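Local coordinates for intimin (Escherichia coli, PDB 6TPL), which forms two consecutive Ig-like domains, D0 and D1, of an extended passenger region, which probably holds the adhesive part of intimin away from the bacterial surface, at residues T102-T107 against S138-T143; S154-D159 against A164-T169. All coordinates share one frame; numbering follows the deposited sequence. Where two conformers were deposited one is given.

Contact 1. Residues T102-T107 against S138-T143; sequences TKASIT and SNQEVT
Q140 turns its CG anti to the backbone N (chi1 -175°) and bends at chi2 (83°), a course that carries the carboxamide across to the methyl of A104. From the 102-107 segment, I106 sends its chain out extended through chi2 (171°), and its CD1 reaches the CG1 branch of V142. At the loop end, A104 CB lies 3.8 Å from Q140 OE1 and 4.0 Å from Q140 CD, the methyl sitting over the flat face of the amide, somewhat nearer OE1 than NE2. Deeper in, I106 CD1 and V142 CG1 touch as methyls at 4.3 Å, between strands 105-111 and 141-146, which belong to the two facing sheets of an Ig-like sandwich. V128 and V130 of strand 124-132, with A180 and V182, surround this apolar pair. On the 102-107 side, S105 OG donates to K103 O at 2.7 Å, approaching from above the carbonyl plane and tying the strand entry to the preceding turn. The chemistry grades from a methyl over an amide at the partly exposed loop end to purely aliphatic contact in the buried layer, which implies that dispersion and exclusion of water, rather than directed polar bonds between the segments, join the sheets here.

Contact 2. Residues S154-D159 against A164-T169; sequences STEKTD and AKVTLT
Apolar contacts come first, and E156 and A164 are at their centre. The CB atoms of E156 and A164 stand 4.0 Å apart, and T158 adds its CG2, 4.1 Å from A164 CB, so that one small methyl is touched by two side chains of the opposite segment. Further along, E156 CG meets V166 CG1 at 3.6 Å, the two side chains passing at a slant. E156 can do this because its CG stands anti to the carbonyl carbon and its chain then bends at chi2 (-72°), laying the methylene part over strand 163-169 before the carboxylate turns off.

Contacts with backbone oxygens form a second group: E156 CG rests 3.4 Å from K165 O, while A164 CB lies 3.9 Å from E156 O. Polar links are fewer. One water accepts from K165 N at 2.9 Å and gives only a weak bond to E156 OE2, whereas E156 OE1 is bonded to N153 ND2. T158 OG1 looks elsewhere too, to V137 O and Q140 N.

The segments 155-157 and 164-169 run roughly antiparallel, at 146° between their N-to-C directions with axes 6.4 Å apart, and belong to different sheets of the Ig-like sandwich. One glutamate therefore does two jobs: its methylenes pack on A164 and V166, and its carboxylate is directed to N153 and, weakly, to water.

In the fold
Both contacts bridge the two sheets of the second Ig-like domain: strands 105-111 and 163-169 both pair with 124-132 in one, and 141-146 and 155-157 are antiparallel neighbours in the other. The bond from V142 N to E156 O, 2.9 Å, couples them directly, as does N139 N to T158 O. Contact 1 grades from a neutral amide outside to an aliphatic inner end, where I97 of the preceding domain packs on I106. In contact 2, closer along the chain and larger in buried area, buried A164, V166 and T158 meet the partly exposed E156, and water is admitted. The principle illustrated by these two: methyls meet where both partners are buried, and longer chains with polar ends serve where exposure begins.

Contact 1. Residues T102-T107 against S138-T143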
ATOM      1  N   THR A 102      -0.583  19.778  -7.014  1.00 22.75           N
ATOM      2  CA  THR A 102      -0.782  20.539  -8.239  1.00 21.48           C
ATOM      3  C   THR A 102      -0.652  19.684  -9.492  1.00 21.38           C
ATOM      4  O   THR A 102      -0.947  20.180 -10.585  1.00 23.61           O
ATOM      5  CB  THR A 102       0.210  21.704  -8.340  1.00 22.49           C
ATOM      6  OG1 THR A 102       1.538  21.196  -8.521  1.00 19.87           O
ATOM      7  CG2 THR A 102       0.147  22.578  -7.098  1.00 25.89           C
ATOM      8  N   LYS A 103      -0.228  18.427  -9.374  1.00 19.66           N
ATOM      9  CA  LYS A 103       0.061  17.595 -10.534  1.00 21.19           C
ATOM     10  C   LYS A 103      -0.756  16.310 -10.501  1.00 19.70           C
ATOM     11  O   LYS A 103      -0.888  15.672  -9.452  1.00 15.05           O
ATOM     12  CB  LYS A 103       1.553  17.242 -10.602  1.00 24.22           C
ATOM     13  CG  LYS A 103       2.481  18.433 -10.720  1.00 26.48           C
ATOM     14  CD  LYS A 103       3.932  18.021 -10.517  1.00 25.80           C
ATOM     15  CE  LYS A 103       4.481  17.249 -11.707  1.00 24.10           C
ATOM     16  NZ  LYS A 103       5.894  16.832 -11.474  1.00 23.63           N
ATOM     17  N   ALA A 104      -1.291  15.929 -11.665  1.00 15.19           N
ATOM     18  CA  ALA A 104      -1.985  14.654 -11.818  1.00 14.42           C
ATOM     19  C   ALA A 104      -1.057  13.515 -11.411  1.00 13.89           C
ATOM     20  O   ALA A 104      -0.073  13.231 -12.101  1.00 13.82           O
ATOM     21  CB  ALA A 104      -2.481  14.469 -13.258  1.00 15.38           C
ATOM     22  N   SER A 105      -1.351  12.866 -10.282  1.00 13.42           N
ATOM     23  CA  SER A 105      -0.477  11.849  -9.716  1.00 13.02           C
ATOM     24  C   SER A 105      -1.288  10.625  -9.318  1.00 12.46           C
ATOM     25  O   SER A 105      -2.441  10.735  -8.895  1.00 12.48           O
ATOM     26  CB  SER A 105       0.276  12.372  -8.473  1.00 13.38           C
ATOM     27  OG  SER A 105       0.806  13.669  -8.677  1.00 14.04           O
ATOM     28  N   ILE A 106      -0.667   9.453  -9.440  1.00 12.14           N
ATOM     29  CA  ILE A 106      -1.250   8.248  -8.868  1.00 12.64           C
ATOM     30  C   ILE A 106      -1.321   8.403  -7.354  1.00 12.03           C
ATOM     31  O   ILE A 106      -0.330   8.749  -6.700  1.00 12.07           O
ATOM     32  CB  ILE A 106      -0.431   7.007  -9.243  1.00 11.32           C
ATOM     33  CG1 ILE A 106      -0.510   6.748 -10.741  1.00 11.19           C
ATOM     34  CG2 ILE A 106      -0.949   5.799  -8.483  1.00 10.96           C
ATOM     35  CD1 ILE A 106       0.442   5.678 -11.243  1.00 11.30           C
ATOM     36  N   THR A 107      -2.499   8.149  -6.789  1.00 11.83           N
ATOM     37  CA  THR A 107      -2.689   8.207  -5.346  1.00 11.97           C
ATOM     38  C   THR A 107      -2.871   6.841  -4.711  1.00 12.58           C
ATOM     39  O   THR A 107      -2.700   6.719  -3.493  1.00 11.69           O
ATOM     40  CB  THR A 107      -3.904   9.080  -4.993  1.00 12.30           C
ATOM     41  OG1 THR A 107      -5.073   8.552  -5.624  1.00 12.40           O
ATOM     42  CG2 THR A 107      -3.672  10.517  -5.437  1.00 14.29           C
ATOM     43  N   SER A 138      -9.702  12.414 -15.050  1.00 16.96           N
ATOM     44  CA  SER A 138     -10.136  11.536 -16.122  1.00 17.06           C
ATOM     45  C   SER A 138      -9.186  11.622 -17.312  1.00 17.13           C
ATOM     46  O   SER A 138      -8.486  12.616 -17.513  1.00 17.53           O
ATOM     47  CB  SER A 138     -11.556  11.895 -16.565  1.00 20.12           C
ATOM     48  OG  SER A 138     -11.608  13.207 -17.088  1.00 25.67           O
ATOM     49  N   ASN A 139      -9.170  10.548 -18.101  1.00 20.49           N
ATOM     50  CA  ASN A 139      -8.470  10.505 -19.386  1.00 23.94           C
ATOM     51  C   ASN A 139      -6.960  10.689 -19.240  1.00 19.66           C
ATOM     52  O   ASN A 139      -6.285  11.141 -20.171  1.00 18.06           O
ATOM     53  CB  ASN A 139      -9.044  11.539 -20.358  1.00 24.04           C
ATOM     54  CG  ASN A 139     -10.408  11.140 -20.886  1.00 25.19           C
ATOM     55  OD1 ASN A 139     -10.538  10.156 -21.616  1.00 27.44           O
ATOM     56  ND2 ASN A 139     -11.430  11.906 -20.529  1.00 25.97           N
ATOM     57  N   GLN A 140      -6.422  10.312 -18.086  1.00 17.37           N
ATOM     58  CA  GLN A 140      -4.984  10.284 -17.852  1.00 18.28           C
ATOM     59  C   GLN A 140      -4.456   8.891 -18.169  1.00 21.26           C
ATOM     60  O   GLN A 140      -5.023   7.889 -17.719  1.00 17.34           O
ATOM     61  CB  GLN A 140      -4.674  10.652 -16.399  1.00 18.05           C
ATOM     62  CG  GLN A 140      -3.198  10.759 -16.081  1.00 19.87           C
ATOM     63  CD  GLN A 140      -2.620  12.107 -16.461  1.00 23.19           C
ATOM     64  OE1 GLN A 140      -3.357  13.074 -16.663  1.00 31.52           O
ATOM     65  NE2 GLN A 140      -1.299  12.180 -16.550  1.00 20.00           N
ATOM     66  N   GLU A 141      -3.379   8.826 -18.944  1.00 18.33           N
ATOM     67  CA  GLU A 141      -2.808   7.542 -19.337  1.00 15.18           C
ATOM     68  C   GLU A 141      -1.961   6.985 -18.200  1.00 14.97           C
ATOM     69  O   GLU A 141      -0.944   7.581 -17.829  1.00 14.40           O
ATOM     70  CB  GLU A 141      -1.968   7.688 -20.607  1.00 20.13           C
ATOM     71  CG  GLU A 141      -2.786   7.774 -21.888  1.00 20.91           C
ATOM     72  CD  GLU A 141      -1.952   7.539 -23.138  1.00 27.98           C
ATOM     73  OE1 GLU A 141      -2.542   7.497 -24.236  1.00 31.69           O
ATOM     74  OE2 GLU A 141      -0.716   7.395 -23.025  1.00 29.59           O
ATOM     75  N   VAL A 142      -2.387   5.854 -17.642  1.00 14.53           N
ATOM     76  CA  VAL A 142      -1.603   5.104 -16.671  1.00  9.93           C
ATOM     77  C   VAL A 142      -0.950   3.940 -17.395  1.00 11.72           C
ATOM     78  O   VAL A 142      -1.635   3.147 -18.051  1.00 13.20           O
ATOM     79  CB  VAL A 142      -2.479   4.603 -15.512  1.00 11.95           C
ATOM     80  CG1 VAL A 142      -1.632   3.820 -14.519  1.00 10.81           C
ATOM     81  CG2 VAL A 142      -3.186   5.764 -14.833  1.00 11.44           C
ATOM     82  N   THR A 143       0.371   3.831 -17.284  1.00 12.04           N
ATOM     83  CA  THR A 143       1.117   2.743 -17.900  1.00  9.96           C
ATOM     84  C   THR A 143       1.529   1.742 -16.827  1.00  9.80           C
ATOM     85  O   THR A 143       2.052   2.128 -15.773  1.00  9.09           O
ATOM     86  CB  THR A 143       2.346   3.264 -18.653  1.00 13.69           C
ATOM     87  OG1 THR A 143       1.924   4.126 -19.719  1.00 14.12           O
ATOM     88  CG2 THR A 143       3.145   2.099 -19.237  1.00 13.21           C
TER

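Contact 2. Residues S154-D159 against A164-T169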
ATOM      1  N   SER A 154      -1.051  -2.471 -21.601  0.62 15.38           N
ATOM      2  CA  SER A 154       0.063  -1.716 -21.043  0.62 13.86           C
ATOM      3  C   SER A 154      -0.352  -0.332 -20.569  0.62 11.74           C
ATOM      4  O   SER A 154       0.250   0.195 -19.627  0.62 14.63           O
ATOM      5  CB  SER A 154       1.189  -1.584 -22.072  0.62 17.76           C
ATOM      6  OG  SER A 154       2.050  -2.712 -22.044  0.62 19.54           O
ATOM      7  N   THR A 155      -1.367   0.265 -21.192  0.62 13.85           N
ATOM      8  CA  THR A 155      -1.790   1.617 -20.854  0.62 13.86           C
ATOM      9  C   THR A 155      -3.307   1.702 -20.893  0.62 14.57           C
ATOM     10  O   THR A 155      -3.937   1.243 -21.852  0.62 14.58           O
ATOM     11  CB  THR A 155      -1.173   2.647 -21.811  0.62 14.44           C
ATOM     12  OG1 THR A 155       0.254   2.619 -21.695  0.62 14.32           O
ATOM     13  CG2 THR A 155      -1.676   4.047 -21.492  0.62 14.54           C
ATOM     14  N   GLU A 156      -3.879   2.293 -19.846  1.00 13.72           N
ATOM     15  CA  GLU A 156      -5.316   2.480 -19.693  1.00 13.94           C
ATOM     16  C   GLU A 156      -5.539   3.931 -19.286  1.00 14.04           C
ATOM     17  O   GLU A 156      -4.775   4.477 -18.484  1.00 13.62           O
ATOM     18  CB  GLU A 156      -5.903   1.532 -18.640  1.00 13.46           C
ATOM     19  CG  GLU A 156      -5.991   0.075 -19.083  1.00 13.50           C
ATOM     20  CD  GLU A 156      -7.074  -0.157 -20.118  1.00 17.47           C
ATOM     21  OE1 GLU A 156      -6.989  -1.157 -20.863  1.00 15.70           O
ATOM     22  OE2 GLU A 156      -8.017   0.662 -20.190  1.00 17.83           O
ATOM     23  N   LYS A 157      -6.558   4.561 -19.862  1.00 14.67           N
ATOM     24  CA  LYS A 157      -6.900   5.932 -19.516  1.00 15.51           C
ATOM     25  C   LYS A 157      -7.902   5.929 -18.370  1.00 16.39           C
ATOM     26  O   LYS A 157      -8.850   5.139 -18.369  1.00 14.81           O
ATOM     27  CB  LYS A 157      -7.475   6.668 -20.727  1.00 19.29           C
ATOM     28  CG  LYS A 157      -6.474   6.911 -21.851  1.00 25.84           C
ATOM     29  CD  LYS A 157      -7.125   7.595 -23.050  1.00 34.27           C
ATOM     30  CE  LYS A 157      -6.112   7.823 -24.168  1.00 37.81           C
ATOM     31  NZ  LYS A 157      -6.713   8.473 -25.367  1.00 43.83           N
ATOM     32  N   THR A 158      -7.684   6.802 -17.387  1.00 14.40           N
ATOM     33  CA  THR A 158      -8.569   6.850 -16.230  1.00 14.25           C
ATOM     34  C   THR A 158      -9.987   7.242 -16.646  1.00 15.03           C
ATOM     35  O   THR A 158     -10.198   7.991 -17.607  1.00 15.69           O
ATOM     36  CB  THR A 158      -8.041   7.842 -15.187  1.00 13.96           C
ATOM     37  OG1 THR A 158      -7.852   9.136 -15.787  1.00 14.46           O
ATOM     38  CG2 THR A 158      -6.710   7.374 -14.621  1.00 13.26           C
ATOM     39  N   ASP A 159     -10.969   6.718 -15.909  1.00 15.02           N
ATOM     40  CA  ASP A 159     -12.369   7.039 -16.142  1.00 16.94           C
ATOM     41  C   ASP A 159     -12.740   8.294 -15.351  1.00 16.06           C
ATOM     42  O   ASP A 159     -11.893   8.945 -14.737  1.00 15.63           O
ATOM     43  CB  ASP A 159     -13.266   5.848 -15.791  1.00 19.16           C
ATOM     44  CG  ASP A 159     -13.209   5.471 -14.316  1.00 20.73           C
ATOM     45  OD1 ASP A 159     -13.588   4.326 -13.984  1.00 19.80           O
ATOM     46  OD2 ASP A 159     -12.817   6.311 -13.483  1.00 18.62           O
ATOM     47  N   ALA A 164      -8.104   3.586 -13.335  1.00 12.51           N
ATOM     48  CA  ALA A 164      -7.654   2.770 -14.452  1.00 12.56           C
ATOM     49  C   ALA A 164      -7.398   1.374 -13.907  1.00 12.13           C
ATOM     50  O   ALA A 164      -6.850   1.229 -12.811  1.00 11.68           O
ATOM     51  CB  ALA A 164      -6.382   3.328 -15.091  1.00 12.51           C
ATOM     52  N   LYS A 165      -7.800   0.348 -14.651  1.00 12.35           N
ATOM     53  CA  LYS A 165      -7.607  -1.018 -14.192  1.00 14.81           C
ATOM     54  C   LYS A 165      -7.059  -1.896 -15.304  1.00 12.16           C
ATOM     55  O   LYS A 165      -7.351  -1.698 -16.485  1.00 12.65           O
ATOM     56  CB  LYS A 165      -8.912  -1.634 -13.653  1.00 24.87           C
ATOM     57  CG  LYS A 165     -10.016  -1.856 -14.684  1.00 32.23           C
ATOM     58  CD  LYS A 165     -11.180  -2.615 -14.054  1.00 33.22           C
ATOM     59  CE  LYS A 165     -12.222  -3.028 -15.074  1.00 34.62           C
ATOM     60  NZ  LYS A 165     -13.310  -3.835 -14.451  1.00 35.23           N
ATOM     61  N   VAL A 166      -6.257  -2.879 -14.896  1.00 11.79           N
ATOM     62  CA  VAL A 166      -5.773  -3.940 -15.769  1.00 11.94           C
ATOM     63  C   VAL A 166      -5.841  -5.238 -14.981  1.00 11.70           C
ATOM     64  O   VAL A 166      -5.907  -5.238 -13.749  1.00 11.36           O
ATOM     65  CB  VAL A 166      -4.332  -3.698 -16.269  1.00 11.85           C
ATOM     66  CG1 VAL A 166      -4.271  -2.453 -17.138  1.00 12.19           C
ATOM     67  CG2 VAL A 166      -3.356  -3.613 -15.092  1.00 11.34           C
ATOM     68  N   THR A 167      -5.824  -6.354 -15.704  1.00 11.95           N
ATOM     69  CA  THR A 167      -5.756  -7.671 -15.091  1.00 11.80           C
ATOM     70  C   THR A 167      -4.432  -8.332 -15.450  1.00 11.74           C
ATOM     71  O   THR A 167      -3.800  -8.002 -16.458  1.00 11.96           O
ATOM     72  CB  THR A 167      -6.915  -8.573 -15.529  1.00 12.25           C
ATOM     73  OG1 THR A 167      -6.954  -8.681 -16.956  1.00 12.74           O
ATOM     74  CG2 THR A 167      -8.238  -8.031 -15.020  1.00 12.43           C
ATOM     75  N   LEU A 168      -4.025  -9.280 -14.610  1.00 11.52           N
ATOM     76  CA  LEU A 168      -2.765  -9.994 -14.758  1.00 11.51           C
ATOM     77  C   LEU A 168      -3.021 -11.486 -14.619  1.00 11.69           C
ATOM     78  O   LEU A 168      -3.628 -11.926 -13.636  1.00 11.55           O
ATOM     79  CB  LEU A 168      -1.745  -9.539 -13.712  1.00 11.12           C
ATOM     80  CG  LEU A 168      -0.368 -10.219 -13.724  1.00 11.19           C
ATOM     81  CD1 LEU A 168       0.452  -9.681 -14.887  1.00 11.45           C
ATOM     82  CD2 LEU A 168       0.343 -10.017 -12.396  1.00 10.88           C
ATOM     83  N   THR A 169      -2.568 -12.254 -15.605  1.00 12.06           N
ATOM     84  CA  THR A 169      -2.560 -13.708 -15.528  1.00 12.29           C
ATOM     85  C   THR A 169      -1.132 -14.210 -15.694  1.00 12.40           C
ATOM     86  O   THR A 169      -0.229 -13.468 -16.086  1.00 12.38           O
ATOM     87  CB  THR A 169      -3.458 -14.341 -16.601  1.00 12.82           C
ATOM     88  OG1 THR A 169      -3.008 -13.937 -17.902  1.00 13.17           O
ATOM     89  CG2 THR A 169      -4.902 -13.926 -16.399  1.00 14.90           C
TER
HETATM   90  O   HOH W   1      -9.363   0.910 -17.005  1.00 17.76           O